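Local coordinates for protein myosin-2 (Saccharomyces cerevisiae, PDB 6IXO) that moves organelles and other cargo along actin cables as a class V myosin motor, gripping cargo receptors through the globular tail domain described here, at residues K87-T90 and Q91-G94; F117-N120 and S121-E125; E301-D304 and I305-G308. All coordinates share one frame; numbering follows the deposited sequence. Where two conformers were deposited one is given.

Contact 1: residues K87-T90 and Q91-G94; sequences KVVT and QLKG. With SO4 (sulfate ion), chain D.
Leu92 N donates to Val89 O over 3.2 Å, and Gln91 N reaches Val88 O at 3.3 Å. Both are i to i+3 bonds, consistent with a helix tightening toward a 3-10 turn as it ends; the bond from Gln91 N back to Lys87 O is weak. Beyond the turn Lys93 bends at chi3 (57°) and chi4 (74°) and brings NZ back to Gln91 O at 2.9 Å. The same ammonium holds O3 of a sulfate ion, probably from the crystallisation liquor, at 2.8 Å. Lys165, from helix 134-180, bonds to the carbonyls of both Thr90 and Leu92. Outside the turn, the extended chains of Lys87 and Gln91 cross with CE 3.6 Å from NE2. On the buried side Leu92 CD1 lies 4.2 Å from Val89 CG1, its CG sits close to the carbonyl oxygens of Val88 and Val89, and the side chain also packs on Leu97 and Ser100 of helix 97-124. Replacing Leu92 by alanine would probably leave a gap beside Val89 and strip these contacts away. The helix end packs on two helices: Val88 and Val89 meet Trp104 of helix 97-124, while Val89 and Thr90 touch Ile161 of helix 134-180.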
ATOM      1  N   LYS A  87      13.118   7.702   6.630  1.00 31.07           N
ATOM      2  CA  LYS A  87      13.374   7.125   7.946  1.00 39.30           C
ATOM      3  C   LYS A  87      12.087   6.976   8.746  1.00 39.28           C
ATOM      4  O   LYS A  87      11.861   5.951   9.400  1.00 34.83           O
ATOM      5  CB  LYS A  87      14.379   7.968   8.729  1.00 37.92           C
ATOM      6  CG  LYS A  87      14.654   7.409  10.129  1.00 52.54           C
ATOM      7  CD  LYS A  87      15.838   8.092  10.816  1.00 69.72           C
ATOM      8  CE  LYS A  87      16.224   7.378  12.109  1.00 85.06           C
ATOM      9  NZ  LYS A  87      17.328   8.057  12.840  1.00 97.38           N
ATOM     10  N   VAL A  88      11.231   7.987   8.704  1.00 36.14           N
ATOM     11  CA  VAL A  88       9.968   7.889   9.422  1.00 30.89           C
ATOM     12  C   VAL A  88       9.134   6.720   8.903  1.00 30.03           C
ATOM     13  O   VAL A  88       8.537   5.975   9.678  1.00 29.52           O
ATOM     14  CB  VAL A  88       9.148   9.214   9.321  1.00 31.22           C
ATOM     15  CG1 VAL A  88       7.737   8.999   9.821  1.00 28.82           C
ATOM     16  CG2 VAL A  88       9.848  10.308  10.189  1.00 28.18           C
ATOM     17  N   VAL A  89       9.111   6.521   7.589  1.00 24.17           N
ATOM     18  CA  VAL A  89       8.249   5.449   7.088  1.00 22.67           C
ATOM     19  C   VAL A  89       8.876   4.071   7.454  1.00 31.07           C
ATOM     20  O   VAL A  89       8.173   3.116   7.736  1.00 31.93           O
ATOM     21  CB  VAL A  89       8.062   5.582   5.599  1.00 25.09           C
ATOM     22  CG1 VAL A  89       7.355   4.340   5.030  1.00 25.13           C
ATOM     23  CG2 VAL A  89       7.220   6.918   5.268  1.00 24.74           C
ATOM     24  N   THR A  90      10.203   4.023   7.523  1.00 30.28           N
ATOM     25  CA  THR A  90      10.934   2.796   7.862  1.00 29.02           C
ATOM     26  C   THR A  90      10.611   2.305   9.288  1.00 35.71           C
ATOM     27  O   THR A  90      10.649   1.098   9.597  1.00 31.24           O
ATOM     28  CB  THR A  90      12.455   3.065   7.651  1.00 33.66           C
ATOM     29  OG1 THR A  90      12.673   3.235   6.243  1.00 38.74           O
ATOM     30  CG2 THR A  90      13.322   1.899   8.128  1.00 40.57           C
ATOM     31  N   GLN A  91      10.246   3.245  10.146  1.00 29.30           N
ATOM     32  CA  GLN A  91       9.986   2.970  11.557  1.00 32.63           C
ATOM     33  C   GLN A  91       8.510   2.722  11.851  1.00 30.07           C
ATOM     34  O   GLN A  91       8.151   2.437  12.989  1.00 35.71           O
ATOM     35  CB  GLN A  91      10.514   4.146  12.398  1.00 37.54           C
ATOM     36  CG  GLN A  91      12.061   4.209  12.357  1.00 46.97           C
ATOM     37  CD  GLN A  91      12.654   5.332  13.204  1.00 60.65           C
ATOM     38  OE1 GLN A  91      12.008   6.346  13.458  1.00 73.52           O
ATOM     39  NE2 GLN A  91      13.892   5.144  13.646  1.00 60.58           N
ATOM     40  N   LEU A  92       7.653   2.811  10.837  1.00 26.24           N
ATOM     41  CA  LEU A  92       6.227   2.598  11.074  1.00 27.85           C
ATOM     42  C   LEU A  92       5.948   1.145  11.501  1.00 35.81           C
ATOM     43  O   LEU A  92       6.516   0.200  10.942  1.00 34.98           O
ATOM     44  CB  LEU A  92       5.410   2.903   9.832  1.00 29.55           C
ATOM     45  CG  LEU A  92       5.486   4.368   9.363  1.00 29.54           C
ATOM     46  CD1 LEU A  92       4.536   4.493   8.194  1.00 26.61           C
ATOM     47  CD2 LEU A  92       5.073   5.289  10.518  1.00 28.11           C
ATOM     48  N   LYS A  93       5.060   0.971  12.465  1.00 33.66           N
ATOM     49  CA  LYS A  93       4.701  -0.388  12.865  1.00 38.14           C
ATOM     50  C   LYS A  93       3.363  -0.411  13.582  1.00 42.77           C
ATOM     51  O   LYS A  93       2.849   0.621  13.975  1.00 38.10           O
ATOM     52  CB  LYS A  93       5.784  -0.960  13.759  1.00 38.20           C
ATOM     53  CG  LYS A  93       5.874  -0.182  15.044  1.00 43.92           C
ATOM     54  CD  LYS A  93       6.952  -0.720  15.957  1.00 54.68           C
ATOM     55  CE  LYS A  93       8.299  -0.723  15.254  1.00 69.00           C
ATOM     56  NZ  LYS A  93       8.904   0.640  15.106  1.00 76.38           N
ATOM     57  N   GLY A  94       2.774  -1.593  13.711  1.00 42.87           N
ATOM     58  CA  GLY A  94       1.628  -1.745  14.586  1.00 45.16           C
ATOM     59  C   GLY A  94       0.336  -1.139  14.074  1.00 42.40           C
ATOM     60  O   GLY A  94       0.062  -1.145  12.871  1.00 39.93           O
TER
HETATM   61  S   SO4 D1603      11.815  -0.322  13.093  1.00167.32           S
HETATM   62  O1  SO4 D1603      12.856  -1.322  13.269  1.00169.01           O
HETATM   63  O2  SO4 D1603      10.589  -0.956  12.616  1.00165.31           O
HETATM   64  O3  SO4 D1603      11.569   0.339  14.371  1.00165.55           O
HETATM   65  O4  SO4 D1603      12.276   0.649  12.109  1.00175.18           O

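Contact 2: residues F117-N120 and S121-E125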
ATOM      1  N   PHE A 117       5.392  20.803 -10.792  1.00 40.02           N
ATOM      2  CA  PHE A 117       4.781  22.068 -11.141  1.00 42.26           C
ATOM      3  C   PHE A 117       5.853  23.155 -11.227  1.00 40.52           C
ATOM      4  O   PHE A 117       5.821  24.014 -12.129  1.00 39.88           O
ATOM      5  CB  PHE A 117       3.714  22.457 -10.113  1.00 47.03           C
ATOM      6  CG  PHE A 117       3.374  23.919 -10.123  1.00 53.52           C
ATOM      7  CD1 PHE A 117       2.491  24.431 -11.055  1.00 54.00           C
ATOM      8  CD2 PHE A 117       3.957  24.789  -9.214  1.00 55.44           C
ATOM      9  CE1 PHE A 117       2.175  25.764 -11.076  1.00 58.77           C
ATOM     10  CE2 PHE A 117       3.649  26.142  -9.233  1.00 61.99           C
ATOM     11  CZ  PHE A 117       2.755  26.630 -10.168  1.00 61.65           C
ATOM     12  N   ALA A 118       6.805  23.128 -10.291  1.00 42.91           N
ATOM     13  CA  ALA A 118       7.797  24.231 -10.225  1.00 42.99           C
ATOM     14  C   ALA A 118       8.750  24.130 -11.407  1.00 41.81           C
ATOM     15  O   ALA A 118       9.169  25.114 -11.976  1.00 42.46           O
ATOM     16  CB  ALA A 118       8.560  24.173  -8.935  1.00 45.14           C
ATOM     17  N   LEU A 119       9.104  22.903 -11.765  1.00 45.04           N
ATOM     18  CA  LEU A 119       9.996  22.670 -12.894  1.00 45.00           C
ATOM     19  C   LEU A 119       9.369  23.166 -14.181  1.00 47.33           C
ATOM     20  O   LEU A 119      10.008  23.873 -14.982  1.00 48.57           O
ATOM     21  CB  LEU A 119      10.339  21.171 -12.987  1.00 38.93           C
ATOM     22  CG  LEU A 119      11.410  20.820 -14.019  1.00 43.37           C
ATOM     23  CD1 LEU A 119      12.648  21.716 -13.874  1.00 42.34           C
ATOM     24  CD2 LEU A 119      11.772  19.332 -13.883  1.00 38.60           C
ATOM     25  N   ASN A 120       8.105  22.825 -14.392  1.00 52.23           N
ATOM     26  CA  ASN A 120       7.422  23.306 -15.593  0.62 51.38           C
ATOM     27  C   ASN A 120       7.288  24.813 -15.585  1.00 54.07           C
ATOM     28  O   ASN A 120       7.418  25.456 -16.619  1.00 53.23           O
ATOM     29  CB  ASN A 120       6.038  22.674 -15.750  0.62 52.80           C
ATOM     30  CG  ASN A 120       5.277  23.244 -16.938  0.62 53.88           C
ATOM     31  OD1 ASN A 120       5.503  22.853 -18.078  0.62 53.21           O
ATOM     32  ND2 ASN A 120       4.391  24.190 -16.673  0.62 53.58           N
ATOM     33  N   SER A 121       7.056  25.392 -14.413  1.00 52.81           N
ATOM     34  CA  SER A 121       6.944  26.840 -14.324  1.00 52.30           C
ATOM     35  C   SER A 121       8.268  27.536 -14.642  1.00 49.16           C
ATOM     36  O   SER A 121       8.295  28.623 -15.249  1.00 51.89           O
ATOM     37  CB  SER A 121       6.475  27.264 -12.927  1.00 57.92           C
ATOM     38  OG  SER A 121       6.547  28.689 -12.817  1.00 66.27           O
ATOM     39  N   ILE A 122       9.359  26.916 -14.202  1.00 49.41           N
ATOM     40  CA  ILE A 122      10.709  27.432 -14.425  1.00 54.41           C
ATOM     41  C   ILE A 122      11.076  27.377 -15.907  1.00 53.21           C
ATOM     42  O   ILE A 122      11.579  28.347 -16.482  1.00 51.54           O
ATOM     43  CB  ILE A 122      11.735  26.627 -13.582  1.00 57.98           C
ATOM     44  CG1 ILE A 122      11.669  27.067 -12.115  1.00 55.66           C
ATOM     45  CG2 ILE A 122      13.144  26.813 -14.104  1.00 62.97           C
ATOM     46  CD1 ILE A 122      12.246  26.028 -11.130  1.00 50.45           C
ATOM     47  N   LEU A 123      10.789  26.241 -16.530  1.00 49.14           N
ATOM     48  CA  LEU A 123      11.152  26.023 -17.929  1.00 53.08           C
ATOM     49  C   LEU A 123      10.298  26.851 -18.883  1.00 57.43           C
ATOM     50  O   LEU A 123      10.736  27.215 -19.985  1.00 60.65           O
ATOM     51  CB  LEU A 123      11.015  24.532 -18.283  1.00 47.71           C
ATOM     52  CG  LEU A 123      12.038  23.574 -17.674  1.00 50.02           C
ATOM     53  CD1 LEU A 123      11.691  22.119 -17.991  1.00 47.98           C
ATOM     54  CD2 LEU A 123      13.441  23.915 -18.165  1.00 53.56           C
ATOM     55  N   THR A 124       9.074  27.138 -18.452  1.00 61.48           N
ATOM     56  CA  THR A 124       8.101  27.835 -19.292  1.00 67.90           C
ATOM     57  C   THR A 124       8.104  29.351 -19.125  1.00 71.85           C
ATOM     58  O   THR A 124       8.027  30.074 -20.104  1.00 74.60           O
ATOM     59  CB  THR A 124       6.681  27.321 -19.015  1.00 66.83           C
ATOM     60  OG1 THR A 124       6.618  25.928 -19.341  1.00 70.55           O
ATOM     61  CG2 THR A 124       5.667  28.056 -19.863  1.00 73.98           C
ATOM     62  N   GLU A 125       8.177  29.832 -17.890  1.00 80.37           N
ATOM     63  CA  GLU A 125       7.986  31.261 -17.620  1.00 90.20           C
ATOM     64  C   GLU A 125       9.305  31.983 -17.355  1.00 96.76           C
ATOM     65  O   GLU A 125       9.533  33.086 -17.856  1.00110.38           O
ATOM     66  CB  GLU A 125       7.044  31.467 -16.420  1.00 94.62           C
ATOM     67  CG  GLU A 125       5.727  30.690 -16.463  1.00103.96           C
ATOM     68  CD  GLU A 125       4.646  31.358 -17.301  1.00116.76           C
ATOM     69  OE1 GLU A 125       4.978  32.051 -18.287  1.00122.01           O
ATOM     70  OE2 GLU A 125       3.454  31.187 -16.968  1.00121.82           O
TER
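Asn120 O takes two hydrogen bonds from one residue, Thr124, and this shared acceptor is the distinctive feature of the last turns of helix 97-124. The amide Thr124 N lies 3.0 Å from Asn120 O, and the hydroxyl Thr124 OG1 donates to Asn120 O at 2.9 Å. The two donors come from opposite faces of the carbonyl plane, each tilted from it by less than 30°, which probably lets both bonds form at once. What puts the hydroxyl there is the first torsion of Thr124: OG1 is turned beside its own backbone N (chi1 -62°), facing back along the helix, with CB of Thr124 also close to that oxygen.

The preceding carbonyls are engaged in the ordinary helical manner. Ser121 N is bonded to Phe117 O, Ile122 N to Ala118 O and Leu123 N to Leu119 O, each at 2.9 Å. One step further on, Glu125 N bonds to Ser121 O, the same i to i+4 spacing.

Side chains add apolar contacts to this ladder. Leu119 and Leu123 run side by side in the same direction, with CG of Leu119 4.2 Å from CD1 of Leu123. Ile122 folds CG1 and CD1 back toward Ala118 O, CG1 lying 3.2 Å from that oxygen, and its side chain reaches Tyr140 and Val144 of helix 134-180; Leu119 packs on Thr145 and Lys148 of the same helix.

Chemically, the contact exemplifies how a threonine near the C-terminal end of a helix can spend its hydroxyl on the carbonyl four residues back. The hydroxyl's hydrogen is satisfied by the backbone, and the second bond probably helps to fix the rotation of the Thr124 side chain.

Contact 3: residues E301-D304 and I305-G308; sequences EDID and ILRG
Ile303 and Leu306 lie alongside one another, pointing the same way, with CD1 of Ile303 4.1 Å from CD2 of Leu306. Their branches start from different torsions: Leu306 swings CG away from its backbone N (chi1 172°), while Ile303 keeps CG1 beside its own. The methyl ends nevertheless meet on one face of helix 300-309.

On another face Glu301 and Ile305 cross at a slant. CG and OE2 of Glu301 both stand 3.9 Å from CD1 of Ile305, so the methyl lies along the acid from its chain to its carboxylate. CG1 and CD1 of Ile305 also come close to the carbonyl oxygen of Glu301.

The third pair, Asp304 and Arg307, brings opposite charges together without a salt bridge. The two side chains run side by side, and Asp304 OD1 lies at the guanidinium edge near its plane, yet 4.1 Å from Arg307 NH1. The planes are turned 61° apart, and at this separation the pairing is probably no more than a longer-range electrostatic attraction. Asp304 OD1 instead has Tyr341 OH as its hydrogen-bond partner.

Beneath these pairs runs the usual i to i+4 ladder, with Ile305 N 2.8 Å from Glu301 O and Leu306 N 2.9 Å from Asp302 O; the bond from Gly308 N to Asp304 O is weak. Asp302 turns its carboxylate back to a salt bridge with Arg296 and a hydrogen bond from Tyr298 N, tying the helix to the chain before it. Helix 300-309, itself in the DIL range, sets Ile303 on Ile338, Tyr341 and Val342 of helix 336-350, and Leu306 on Ile322 of helix 315-323, while Arg307 touches both helices through Ile345 and Leu318.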
ATOM      1  N   GLU A 301     -15.717 -38.583 -14.655  1.00 66.03           N
ATOM      2  CA  GLU A 301     -16.314 -37.334 -15.102  1.00 67.34           C
ATOM      3  C   GLU A 301     -16.263 -36.247 -14.026  1.00 62.88           C
ATOM      4  O   GLU A 301     -16.074 -35.058 -14.340  1.00 55.41           O
ATOM      5  CB  GLU A 301     -17.753 -37.555 -15.540  1.00 73.82           C
ATOM      6  CG  GLU A 301     -18.297 -36.370 -16.298  1.00 82.17           C
ATOM      7  CD  GLU A 301     -19.783 -36.455 -16.503  1.00 92.85           C
ATOM      8  OE1 GLU A 301     -20.375 -37.483 -16.107  1.00 97.46           O
ATOM      9  OE2 GLU A 301     -20.358 -35.495 -17.056  1.00 96.55           O
ATOM     10  N   ASP A 302     -16.439 -36.648 -12.766  1.00 46.54           N
ATOM     11  CA  ASP A 302     -16.286 -35.718 -11.644  1.00 51.00           C
ATOM     12  C   ASP A 302     -14.932 -35.030 -11.717  1.00 53.62           C
ATOM     13  O   ASP A 302     -14.796 -33.813 -11.481  1.00 50.12           O
ATOM     14  CB  ASP A 302     -16.403 -36.443 -10.297  1.00 51.96           C
ATOM     15  CG  ASP A 302     -17.841 -36.780  -9.914  1.00 55.39           C
ATOM     16  OD1 ASP A 302     -18.789 -36.224 -10.505  1.00 57.99           O
ATOM     17  OD2 ASP A 302     -18.009 -37.600  -8.987  1.00 50.04           O
ATOM     18  N   ILE A 303     -13.918 -35.825 -12.021  1.00 53.48           N
ATOM     19  CA  ILE A 303     -12.567 -35.291 -12.049  1.00 54.38           C
ATOM     20  C   ILE A 303     -12.392 -34.403 -13.281  1.00 55.75           C
ATOM     21  O   ILE A 303     -11.777 -33.352 -13.186  1.00 55.03           O
ATOM     22  CB  ILE A 303     -11.519 -36.428 -11.998  1.00 59.02           C
ATOM     23  CG1 ILE A 303     -11.620 -37.166 -10.650  1.00 44.00           C
ATOM     24  CG2 ILE A 303     -10.124 -35.885 -12.173  1.00 55.59           C
ATOM     25  CD1 ILE A 303     -11.489 -36.233  -9.410  1.00 43.59           C
ATOM     26  N   ASP A 304     -12.959 -34.786 -14.423  1.00 56.60           N
ATOM     27  CA  ASP A 304     -12.856 -33.926 -15.599  1.00 57.51           C
ATOM     28  C   ASP A 304     -13.573 -32.598 -15.360  1.00 57.97           C
ATOM     29  O   ASP A 304     -13.095 -31.545 -15.788  1.00 62.38           O
ATOM     30  CB  ASP A 304     -13.411 -34.608 -16.853  1.00 59.33           C
ATOM     31  CG  ASP A 304     -12.564 -35.792 -17.304  1.00 67.33           C
ATOM     32  OD1 ASP A 304     -11.350 -35.798 -17.008  1.00 71.53           O
ATOM     33  OD2 ASP A 304     -13.113 -36.715 -17.950  1.00 70.85           O
ATOM     34  N   ILE A 305     -14.705 -32.638 -14.663  1.00 54.31           N
ATOM     35  CA  ILE A 305     -15.434 -31.408 -14.351  1.00 53.91           C
ATOM     36  C   ILE A 305     -14.647 -30.532 -13.352  1.00 53.20           C
ATOM     37  O   ILE A 305     -14.554 -29.308 -13.510  1.00 55.82           O
ATOM     38  CB  ILE A 305     -16.836 -31.725 -13.788  1.00 54.07           C
ATOM     39  CG1 ILE A 305     -17.699 -32.396 -14.858  1.00 60.15           C
ATOM     40  CG2 ILE A 305     -17.531 -30.465 -13.291  1.00 51.28           C
ATOM     41  CD1 ILE A 305     -18.910 -33.129 -14.288  1.00 60.45           C
ATOM     42  N   LEU A 306     -14.090 -31.178 -12.333  1.00 41.23           N
ATOM     43  CA  LEU A 306     -13.290 -30.510 -11.317  1.00 42.50           C
ATOM     44  C   LEU A 306     -12.111 -29.767 -11.961  1.00 46.43           C
ATOM     45  O   LEU A 306     -11.756 -28.658 -11.560  1.00 47.85           O
ATOM     46  CB  LEU A 306     -12.795 -31.533 -10.293  1.00 45.69           C
ATOM     47  CG  LEU A 306     -11.783 -31.062  -9.253  1.00 50.94           C
ATOM     48  CD1 LEU A 306     -12.458 -30.084  -8.305  1.00 48.92           C
ATOM     49  CD2 LEU A 306     -11.231 -32.249  -8.485  1.00 53.88           C
ATOM     50  N   ARG A 307     -11.518 -30.369 -12.986  1.00 50.25           N
ATOM     51  CA  ARG A 307     -10.404 -29.715 -13.669  1.00 53.21           C
ATOM     52  C   ARG A 307     -10.811 -28.409 -14.336  1.00 55.77           C
ATOM     53  O   ARG A 307     -10.047 -27.442 -14.312  1.00 53.61           O
ATOM     54  CB  ARG A 307      -9.800 -30.643 -14.703  1.00 57.36           C
ATOM     55  CG  ARG A 307      -9.125 -31.840 -14.095  1.00 61.35           C
ATOM     56  CD  ARG A 307      -8.690 -32.798 -15.195  1.00 68.91           C
ATOM     57  NE  ARG A 307      -7.698 -32.182 -16.074  1.00 76.17           N
ATOM     58  CZ  ARG A 307      -7.321 -32.700 -17.241  1.00 84.60           C
ATOM     59  NH1 ARG A 307      -7.860 -33.834 -17.669  1.00 84.39           N
ATOM     60  NH2 ARG A 307      -6.411 -32.082 -17.982  1.00 91.27           N
ATOM     61  N   GLY A 308     -12.004 -28.377 -14.935  1.00 54.43           N
ATOM     62  CA  GLY A 308     -12.524 -27.146 -15.516  1.00 49.75           C
ATOM     63  C   GLY A 308     -12.901 -26.112 -14.471  1.00 50.07           C
ATOM     64  O   GLY A 308     -12.732 -24.905 -14.690  1.00 54.11           O
TER

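In the fold
From the N terminus, the three contacts follow in series, and none nests within or crosses another. Each is local and closes no long loop. Contact 1 ends helix 71-90 and leads through a short link into helix 97-124, whose far end holds contact 2; their centres are about 34 Å apart. Both pack on helix 134-180, which therefore ties the two together although they do not touch. Contact 3 comes much later, in helix 300-309, and joins helices 315-323 and 336-350. It lies across the chain's centre from contact 2, about 62 Å away between centres, so contacts 2 and 3 lie toward opposite ends of the elongated, mainly helical cargo-binding tail, with contact 1 nearer the middle.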